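ABC transporter, periplasmic substrate-binding protein (Vibrio cholerae O1 biovar eltor, PDB 1TWY) probably captures phosphate in the periplasm, as the receptor of an ABC-type phosphate importer, and hands it to the membrane transporter. Local coordinates at residues G64-I69 against T82-T87; V147-S152 against V201-I206. All blocks are in the same frame, centred on the assembly; numbering follows the deposited sequence.

Interaction 1 of 2, residues G64-I69 against T82-T87; sequences GSTAGI and TSRYLT. With PO4 (phosphate ion), chain I.
Ser65, the first residue of helix 65-73, meets Ser83 beside a bound phosphate ion, with Gly64 before it in the N-cap position. Gly64 has a positive phi (93°), and its CA lies 3.3 Å from phosphate O3. Ser65 OG sits beside its own backbone N (chi1 -69°), which brings both groups to the same oxygen: Ser65 N donates to phosphate O4 at 2.9 Å, and Ser65 OG donates to it at 2.7 Å. That hydroxyl also accepts from Ser83 N at 3.0 Å in a fairly straight bond (166°); one bond given and one accepted fix its rotation. Ser83 OG in turn donates to phosphate O1 at 2.7 Å. The ion lies at the N-terminal end of helix 65-73, where the Ser65 N-H and the helix dipole would favour a negative charge. Though the ion probably came from the crystallisation liquor, this grip by hydroxyls and a main-chain N-H is consistent with the anion site of a periplasmic phosphate-binding protein.

One residue on, Thr66 OG1 takes a bond from Arg84 NH2 at 3.0 Å, lying at the edge of the guanidinium and close to its plane. A water joins the same Thr66 OG1 to Arg84 NE. The arginine reaches across because its chain is extended from CG to NE; its NH1 bonds Tyr85 O and forms a salt bridge with Glu90, and together these partners fix the tilt and direction of the guanidinium. Ile69, a turn further along the helix, puts CD1 3.8 Å from Thr82 CG2 and also against Leu86 CD1, an apolar contact next to the hydrogen-bonded one.

Ser35, Thr36 and Ser37 complete the phosphate grip, from the end of strand 29-34 and the start of helix 36-52. Strand 236-243 backs the contact, with Leu240 against Thr82 and Leu242 against Ile69 and Leu86.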
loop_
_atom_site.group_PDB
_atom_site.type_symbol
_atom_site.label_atom_id
_atom_site.label_comp_id
_atom_site.label_asym_id
_atom_site.label_seq_id
_atom_site.Cartn_x
_atom_site.Cartn_y
_atom_site.Cartn_z
ATOM N N GLY A 64 9.829 -6.803 -4.368
ATOM C CA GLY A 64 9.709 -5.392 -4.193
ATOM C C GLY A 64 9.554 -4.644 -5.523
ATOM O O GLY A 64 10.020 -5.176 -6.528
ATOM N N SER A 65 8.900 -3.477 -5.493
ATOM C CA SER A 65 8.452 -2.736 -6.706
ATOM C C SER A 65 9.687 -2.407 -7.575
ATOM O O SER A 65 9.733 -2.609 -8.718
ATOM C CB SER A 65 7.754 -1.496 -6.310
ATOM O OG SER A 65 6.476 -1.775 -5.673
ATOM N N THR A 66 10.729 -1.941 -6.935
ATOM C CA THR A 66 11.910 -1.520 -7.656
ATOM C C THR A 66 12.666 -2.656 -8.399
ATOM O O THR A 66 12.967 -2.469 -9.574
ATOM C CB THR A 66 12.808 -0.777 -6.622
ATOM O OG1 THR A 66 12.191 0.395 -6.107
ATOM C CG2 THR A 66 14.181 -0.308 -7.232
ATOM N N ALA A 67 12.871 -3.833 -7.766
ATOM C CA ALA A 67 13.513 -4.979 -8.392
ATOM C C ALA A 67 12.615 -5.464 -9.514
ATOM O O ALA A 67 13.074 -5.893 -10.528
ATOM C CB ALA A 67 13.794 -6.046 -7.372
ATOM N N GLY A 68 11.288 -5.432 -9.288
ATOM C CA GLY A 68 10.384 -5.831 -10.327
ATOM C C GLY A 68 10.547 -5.021 -11.613
ATOM O O GLY A 68 10.575 -5.678 -12.657
ATOM N N ILE A 69 10.560 -3.710 -11.507
ATOM C CA ILE A 69 10.781 -2.820 -12.651
ATOM C C ILE A 69 12.090 -3.230 -13.324
ATOM O O ILE A 69 12.126 -3.364 -14.538
ATOM C CB ILE A 69 10.815 -1.398 -12.208
ATOM C CG1 ILE A 69 9.413 -0.932 -11.711
ATOM C CG2 ILE A 69 11.333 -0.527 -13.315
ATOM C CD1 ILE A 69 9.400 0.292 -10.878
ATOM N N THR A 82 3.893 -3.163 -9.190
ATOM C CA THR A 82 4.369 -2.168 -8.234
ATOM C C THR A 82 3.234 -1.769 -7.337
ATOM O O THR A 82 2.103 -1.874 -7.662
ATOM C CB THR A 82 4.953 -0.879 -8.867
ATOM O OG1 THR A 82 3.921 -0.067 -9.475
ATOM C CG2 THR A 82 6.014 -1.183 -9.913
ATOM N N SER A 83 3.579 -1.262 -6.146
ATOM C CA SER A 83 2.656 -0.618 -5.259
ATOM C C SER A 83 2.815 0.891 -5.113
ATOM O O SER A 83 2.464 1.515 -4.075
ATOM C CB SER A 83 2.746 -1.351 -3.938
ATOM O OG SER A 83 4.121 -1.250 -3.476
ATOM N N ARG A 84 3.359 1.517 -6.131
ATOM C CA ARG A 84 3.620 2.948 -6.216
ATOM C C ARG A 84 3.683 3.341 -7.640
ATOM O O ARG A 84 3.880 2.491 -8.516
ATOM C CB ARG A 84 4.935 3.338 -5.583
ATOM C CG ARG A 84 6.103 2.630 -6.205
ATOM C CD ARG A 84 7.419 3.131 -5.652
ATOM N NE ARG A 84 8.607 2.440 -6.160
ATOM C CZ ARG A 84 9.201 2.721 -7.319
ATOM N NH1 ARG A 84 8.653 3.566 -8.156
ATOM N NH2 ARG A 84 10.312 2.062 -7.690
ATOM N N TYR A 85 3.417 4.609 -7.927
ATOM C CA TYR A 85 3.627 5.122 -9.267
ATOM C C TYR A 85 5.139 5.131 -9.577
ATOM O O TYR A 85 6.002 5.107 -8.687
ATOM C CB TYR A 85 3.001 6.518 -9.405
ATOM C CG TYR A 85 1.502 6.507 -9.264
ATOM C CD1 TYR A 85 0.713 6.037 -10.273
ATOM C CD2 TYR A 85 0.825 7.075 -8.123
ATOM C CE1 TYR A 85 -0.614 6.039 -10.160
ATOM C CE2 TYR A 85 -0.549 7.032 -8.066
ATOM C CZ TYR A 85 -1.244 6.468 -9.086
ATOM O OH TYR A 85 -2.647 6.391 -9.105
ATOM N N LEU A 86 5.420 5.120 -10.863
ATOM C CA LEU A 86 6.783 5.101 -11.385
ATOM C C LEU A 86 7.277 6.561 -11.331
ATOM O O LEU A 86 6.493 7.532 -11.410
ATOM C CB LEU A 86 6.762 4.617 -12.827
ATOM C CG LEU A 86 7.225 3.184 -13.094
ATOM C CD1 LEU A 86 6.420 2.282 -12.340
ATOM C CD2 LEU A 86 7.149 2.907 -14.624
ATOM N N THR A 87 8.570 6.695 -11.165
ATOM C CA THR A 87 9.222 8.025 -11.278
ATOM C C THR A 87 9.411 8.417 -12.754
ATOM O O THR A 87 9.218 7.626 -13.725
ATOM C CB THR A 87 10.587 8.018 -10.509
ATOM O OG1 THR A 87 11.485 7.049 -11.065
ATOM C CG2 THR A 87 10.367 7.543 -9.048
HETATM P P PO4 I . 6.560 -3.460 -2.159
HETATM O O1 PO4 I . 5.031 -3.530 -2.314
HETATM O O2 PO4 I . 6.874 -2.649 -0.779
HETATM O O3 PO4 I . 7.222 -4.885 -2.066
HETATM O O4 PO4 I . 7.291 -2.649 -3.208
HETATM O O HOH W 1 9.991 0.936 -4.187
#

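Interaction 2 of 2, residues V147-S152 against V201-I206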
loop_
_atom_site.group_PDB
_atom_site.type_symbol
_atom_site.label_atom_id
_atom_site.label_comp_id
_atom_site.label_asym_id
_atom_site.label_seq_id
_atom_site.Cartn_x
_atom_site.Cartn_y
_atom_site.Cartn_z
ATOM N N VAL A 147 3.130 4.965 16.735
ATOM C CA VAL A 147 3.334 3.555 16.396
ATOM C C VAL A 147 3.477 3.407 14.877
ATOM O O VAL A 147 2.757 4.001 14.088
ATOM C CB VAL A 147 2.241 2.720 16.895
ATOM C CG1 VAL A 147 2.729 1.206 16.802
ATOM C CG2 VAL A 147 1.804 3.080 18.264
ATOM N N THR A 148 4.466 2.582 14.476
ATOM C CA THR A 148 4.807 2.317 13.164
ATOM C C THR A 148 4.987 0.799 12.930
ATOM O O THR A 148 4.825 0.029 13.900
ATOM C CB THR A 148 5.939 3.204 12.678
ATOM O OG1 THR A 148 6.049 3.024 11.246
ATOM C CG2 THR A 148 7.297 2.816 13.297
ATOM N N ARG A 149 5.376 0.373 11.789
ATOM C CA ARG A 149 5.623 -1.017 11.459
ATOM C C ARG A 149 7.151 -1.224 11.303
ATOM O O ARG A 149 7.957 -0.270 11.355
ATOM C CB ARG A 149 4.821 -1.346 10.197
ATOM C CG ARG A 149 3.352 -1.515 10.385
ATOM C CD ARG A 149 2.967 -2.787 11.200
ATOM N NE ARG A 149 3.418 -3.933 10.504
ATOM C CZ ARG A 149 2.850 -4.433 9.428
ATOM N NH1 ARG A 149 1.641 -3.989 9.038
ATOM N NH2 ARG A 149 3.403 -5.460 8.804
ATOM N N GLU A 150 7.504 -2.491 11.133
ATOM C CA GLU A 150 8.861 -2.872 10.931
ATOM C C GLU A 150 9.445 -2.238 9.657
ATOM O O GLU A 150 8.732 -1.956 8.690
ATOM C CB GLU A 150 8.947 -4.387 10.937
ATOM C CG GLU A 150 8.341 -5.198 9.815
ATOM C CD GLU A 150 6.865 -5.422 9.820
ATOM O OE1 GLU A 150 6.069 -4.819 10.604
ATOM O OE2 GLU A 150 6.341 -6.046 8.795
ATOM N N ALA A 151 10.783 -2.246 9.601
ATOM C CA ALA A 151 11.533 -1.601 8.587
ATOM C C ALA A 151 11.277 -2.132 7.219
ATOM O O ALA A 151 11.206 -1.362 6.254
ATOM C CB ALA A 151 12.956 -1.496 8.917
ATOM N N SER A 152 11.032 -3.436 7.155
ATOM C CA SER A 152 10.786 -4.162 5.888
ATOM C C SER A 152 9.326 -4.087 5.441
ATOM O O SER A 152 8.952 -4.565 4.384
ATOM C CB SER A 152 11.141 -5.622 6.004
ATOM O OG SER A 152 10.335 -6.325 6.916
ATOM N N VAL A 201 -1.308 6.325 18.357
ATOM C CA VAL A 201 -1.740 6.460 16.984
ATOM C C VAL A 201 -0.950 5.587 16.136
ATOM O O VAL A 201 0.274 5.305 16.333
ATOM C CB VAL A 201 -1.609 7.908 16.414
ATOM C CG1 VAL A 201 -0.233 8.476 16.540
ATOM C CG2 VAL A 201 -2.254 8.096 15.018
ATOM N N GLY A 202 -1.658 5.037 15.150
ATOM C CA GLY A 202 -0.997 4.174 14.220
ATOM C C GLY A 202 -1.729 4.126 12.885
ATOM O O GLY A 202 -2.616 4.910 12.634
ATOM N N PHE A 203 -1.244 3.252 12.015
ATOM C CA PHE A 203 -1.804 3.059 10.625
ATOM C C PHE A 203 -1.927 1.558 10.389
ATOM O O PHE A 203 -1.095 0.746 10.844
ATOM C CB PHE A 203 -1.021 3.761 9.555
ATOM C CG PHE A 203 0.399 3.409 9.477
ATOM C CD1 PHE A 203 1.341 4.070 10.256
ATOM C CD2 PHE A 203 0.827 2.349 8.695
ATOM C CE1 PHE A 203 2.658 3.699 10.274
ATOM C CE2 PHE A 203 2.192 1.974 8.728
ATOM C CZ PHE A 203 3.099 2.699 9.505
ATOM N N ILE A 204 -2.929 1.180 9.638
ATOM C CA ILE A 204 -3.209 -0.221 9.261
ATOM C C ILE A 204 -3.829 -0.215 7.873
ATOM O O ILE A 204 -4.368 0.776 7.375
ATOM C CB ILE A 204 -4.204 -0.885 10.193
ATOM C CG1 ILE A 204 -5.592 -0.164 10.288
ATOM C CG2 ILE A 204 -3.642 -1.104 11.640
ATOM C CD1 ILE A 204 -6.554 -0.983 11.243
ATOM N N SER A 205 -3.713 -1.338 7.191
ATOM C CA SER A 205 -4.459 -1.533 5.949
ATOM C C SER A 205 -5.968 -1.311 6.182
ATOM O O SER A 205 -6.536 -1.716 7.189
ATOM C CB SER A 205 -4.289 -2.974 5.449
ATOM O OG SER A 205 -2.952 -3.488 5.615
ATOM N N ILE A 206 -6.635 -0.613 5.241
ATOM C CA ILE A 206 -7.978 -0.193 5.461
ATOM C C ILE A 206 -8.941 -1.365 5.667
ATOM O O ILE A 206 -9.853 -1.287 6.511
ATOM C CB ILE A 206 -8.408 0.741 4.280
ATOM C CG1 ILE A 206 -9.680 1.433 4.635
ATOM C CG2 ILE A 206 -8.532 -0.097 2.927
ATOM C CD1 ILE A 206 -9.890 2.631 3.781
HETATM O O HOH W 2 -0.158 -1.898 10.256
#
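Two neighbouring parallel strands of the central mixed sheet, 145-149 and 200-205, meet here, with helix 187-196 in the connection leading into the second of them. Val147 N donates to Val201 O at 2.9 Å, the donor lying nearly on the line of the C=O. The axes of the two strand segments diverge by 31°, and further along, side chains take over from backbone pairing. Gly202 faces Val147, their CA atoms 4.9 Å apart.

Beyond it the Phe203 ring lies between the strands where they draw apart. With CG held between the backbone N and the carbonyl carbon (chi1 57°), the ring swings towards the other strand and lies alongside the Thr148 side chain, both pointing the same way. Thr148 OG1 comes in at the ring edge, in its plane, 3.4 Å from Phe203 CZ. Arg149 passes the ring with its aliphatic part, CG being 4.0 Å from Phe203 CE2. Its chain then bends at chi2 and chi3 and turns the guanidinium back onto Glu150 in a side-on salt bridge: Arg149 NE bonds Glu150 OE1 at 2.8 Å and Arg149 NH2 bonds Glu150 OE2, both carboxylate oxygens using their syn lone pairs. A water accepts from Arg149 NH1 and donates to Phe203 O, adding a second link between the strands.

Strand 182-184 pairs with the other edge of 145-149 through Thr148, and strand 96-109 pairs with 200-205 at Gly202 and Ile204. Helix 187-196 packs on Val147 and Ile204 with Met190, while Phe159 of helix 154-163 stacks on the Phe203 ring.

From the N terminus, interaction 1 comes first: the chain leaves helix 65-73, runs through strand 79-82 and returns within a short loop of 12 intervening residues. Interaction 2 opens only after that loop has closed, and it spans a larger loop of 48 residues containing helices 154-163 and 187-196. The two are therefore in series, neither nesting nor crossing. Interactions 1 and 2 lie on opposite sides of the chain's centre; the centres of interactions 1 and 2 are 20 Å apart, and the nearest atoms of interactions 1 and 2 about 9 Å apart. Interaction 1 joins a helix start to a strand end beside the phosphate; interaction 2 ties two parallel strands. Strand 96-109, pairing with both 236-243 and 200-205, connects their surroundings.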